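Serine/threonine-protein kinase pelle (Drosophila melanogaster, PDB 1D2Z) acts as a serine/threonine kinase in the Toll pathway that sets embryonic dorsoventral polarity, pairing through its death domain with that of Tube, which recruits it to the membrane. Local coordinates at residues A[15-18]-A[19-22]. Sequence-based numbering, arbitrary orientation.
Sequences LLPL and PVRA
Arg21 and Ala22 donate their backbone N-H groups to the carbonyls of Pro17 and Leu18, and these two i to i+4 bonds start helix 18-31 of the six-helix death domain. Arg21 N lies 3.0 Å from Pro17 O, with an N-H...O angle of 162°. The second bond is shorter, Ala22 N to Leu18 O at 2.8 Å. Pro17 is the N-cap residue, and its carbonyl is the first acceptor of the helix; Pro19, which has no amide hydrogen, falls in the first turn, where a helix needs no such donor.

A water links the side chain of Arg21 back to the incoming loop. It donates to Leu16 O at 2.7 Å and accepts a weak bond from Arg21 NH1 at 3.0 Å. The arginine gets there by running its chain extended from CG to NE, with CG anti to its own backbone N (chi1 -175°). NE is hydrogen-bonded to Asn63 OD1 on helix 61-73, so the guanidinium also ties this turn to another helix.

Apolar contact gathers on Val20. Its CG1 sits between the backbone N and carbonyl carbon (chi1 57°), which directs that methyl back at the loop. There Val20 CG1 meets Pro17 CD at 3.8 Å. Leu16 CD2 lies 3.9 Å from the same Val20 CG1, the leucine side chain crossing at about a right angle. The methyl's nearest neighbour is polar: Val20 CG1 comes within 3.1 Å of Pro17 O, a tight contact and not a bond. Tyr99 touches both Pro17 and Val20.

The proline in the first turn thus costs the helix no main-chain bond. For Arg21, the direct bond to Asn63 is probably the firmer link, and the water bridge, weak on the arginine side, the lesser one.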
ATOM      1  N   LEU A  15      -0.471  -2.431 -12.658  1.00 33.77           N
ATOM      2  CA  LEU A  15      -1.154  -2.248 -13.942  1.00 36.03           C
ATOM      3  C   LEU A  15      -0.521  -3.017 -15.108  1.00 36.18           C
ATOM      4  O   LEU A  15      -1.058  -3.023 -16.213  1.00 36.77           O
ATOM      5  CB  LEU A  15      -1.267  -0.756 -14.278  1.00 36.42           C
ATOM      6  CG  LEU A  15      -2.078   0.108 -13.300  1.00 39.97           C
ATOM      7  CD1 LEU A  15      -1.988   1.576 -13.692  1.00 39.67           C
ATOM      8  CD2 LEU A  15      -3.531  -0.351 -13.267  1.00 41.36           C
ATOM      9  N   LEU A  16       0.614  -3.668 -14.863  1.00 36.55           N
ATOM     10  CA  LEU A  16       1.288  -4.445 -15.904  1.00 36.08           C
ATOM     11  C   LEU A  16       0.340  -5.457 -16.538  1.00 35.20           C
ATOM     12  O   LEU A  16      -0.329  -6.216 -15.834  1.00 34.93           O
ATOM     13  CB  LEU A  16       2.493  -5.196 -15.331  1.00 37.66           C
ATOM     14  CG  LEU A  16       3.870  -4.535 -15.345  1.00 41.56           C
ATOM     15  CD1 LEU A  16       4.850  -5.378 -14.530  1.00 43.84           C
ATOM     16  CD2 LEU A  16       4.359  -4.382 -16.780  1.00 37.32           C
ATOM     17  N   PRO A  17       0.240  -5.453 -17.878  1.00 34.48           N
ATOM     18  CA  PRO A  17      -0.638  -6.389 -18.595  1.00 32.59           C
ATOM     19  C   PRO A  17      -0.329  -7.833 -18.208  1.00 32.53           C
ATOM     20  O   PRO A  17       0.835  -8.193 -18.023  1.00 33.27           O
ATOM     21  CB  PRO A  17      -0.304  -6.109 -20.060  1.00 32.44           C
ATOM     22  CG  PRO A  17      -0.037  -4.625 -20.050  1.00 33.69           C
ATOM     23  CD  PRO A  17       0.813  -4.451 -18.798  1.00 33.22           C
ATOM     24  N   LEU A  18      -1.364  -8.662 -18.093  1.00 31.35           N
ATOM     25  CA  LEU A  18      -1.169 -10.059 -17.706  1.00 35.93           C
ATOM     26  C   LEU A  18      -0.152 -10.854 -18.530  1.00 35.96           C
ATOM     27  O   LEU A  18       0.621 -11.629 -17.966  1.00 36.76           O
ATOM     28  CB  LEU A  18      -2.506 -10.795 -17.606  1.00 36.63           C
ATOM     29  CG  LEU A  18      -3.440 -10.206 -16.540  1.00 41.65           C
ATOM     30  CD1 LEU A  18      -4.686 -11.074 -16.406  1.00 44.16           C
ATOM     31  CD2 LEU A  18      -2.716 -10.106 -15.190  1.00 41.20           C
ATOM     32  N   PRO A  19      -0.143 -10.688 -19.870  1.00 36.36           N
ATOM     33  CA  PRO A  19       0.816 -11.416 -20.714  1.00 35.80           C
ATOM     34  C   PRO A  19       2.279 -11.176 -20.322  1.00 34.21           C
ATOM     35  O   PRO A  19       3.014 -12.125 -20.067  1.00 32.50           O
ATOM     36  CB  PRO A  19       0.518 -10.865 -22.107  1.00 36.13           C
ATOM     37  CG  PRO A  19      -0.956 -10.650 -22.049  1.00 38.26           C
ATOM     38  CD  PRO A  19      -1.128  -9.979 -20.711  1.00 37.65           C
ATOM     39  N   VAL A  20       2.691  -9.910 -20.258  1.00 32.35           N
ATOM     40  CA  VAL A  20       4.064  -9.586 -19.889  1.00 32.66           C
ATOM     41  C   VAL A  20       4.347 -10.010 -18.443  1.00 31.91           C
ATOM     42  O   VAL A  20       5.415 -10.536 -18.142  1.00 29.38           O
ATOM     43  CB  VAL A  20       4.388  -8.070 -20.089  1.00 33.30           C
ATOM     44  CG1 VAL A  20       3.436  -7.207 -19.292  1.00 36.85           C
ATOM     45  CG2 VAL A  20       5.827  -7.773 -19.676  1.00 32.73           C
ATOM     46  N   ARG A  21       3.364  -9.824 -17.570  1.00 30.27           N
ATOM     47  CA  ARG A  21       3.513 -10.196 -16.170  1.00 29.53           C
ATOM     48  C   ARG A  21       3.738 -11.698 -16.027  1.00 29.09           C
ATOM     49  O   ARG A  21       4.582 -12.129 -15.243  1.00 29.32           O
ATOM     50  CB  ARG A  21       2.285  -9.754 -15.370  1.00 29.79           C
ATOM     51  CG  ARG A  21       2.416  -9.988 -13.881  1.00 31.01           C
ATOM     52  CD  ARG A  21       1.328  -9.271 -13.134  1.00 33.99           C
ATOM     53  NE  ARG A  21       1.357  -9.603 -11.719  1.00 36.46           N
ATOM     54  CZ  ARG A  21       1.326  -8.709 -10.738  1.00 36.13           C
ATOM     55  NH1 ARG A  21       1.268  -7.412 -11.018  1.00 31.48           N
ATOM     56  NH2 ARG A  21       1.360  -9.122  -9.475  1.00 36.63           N
ATOM     57  N   ALA A  22       3.007 -12.488 -16.816  1.00 30.45           N
ATOM     58  CA  ALA A  22       3.143 -13.949 -16.798  1.00 29.22           C
ATOM     59  C   ALA A  22       4.525 -14.385 -17.300  1.00 29.21           C
ATOM     60  O   ALA A  22       5.104 -15.338 -16.777  1.00 27.56           O
ATOM     61  CB  ALA A  22       2.034 -14.605 -17.631  1.00 31.56           C
TER
HETATM   62  O   HOH W   1      -0.540  -6.480 -13.169  1.00 45.02           O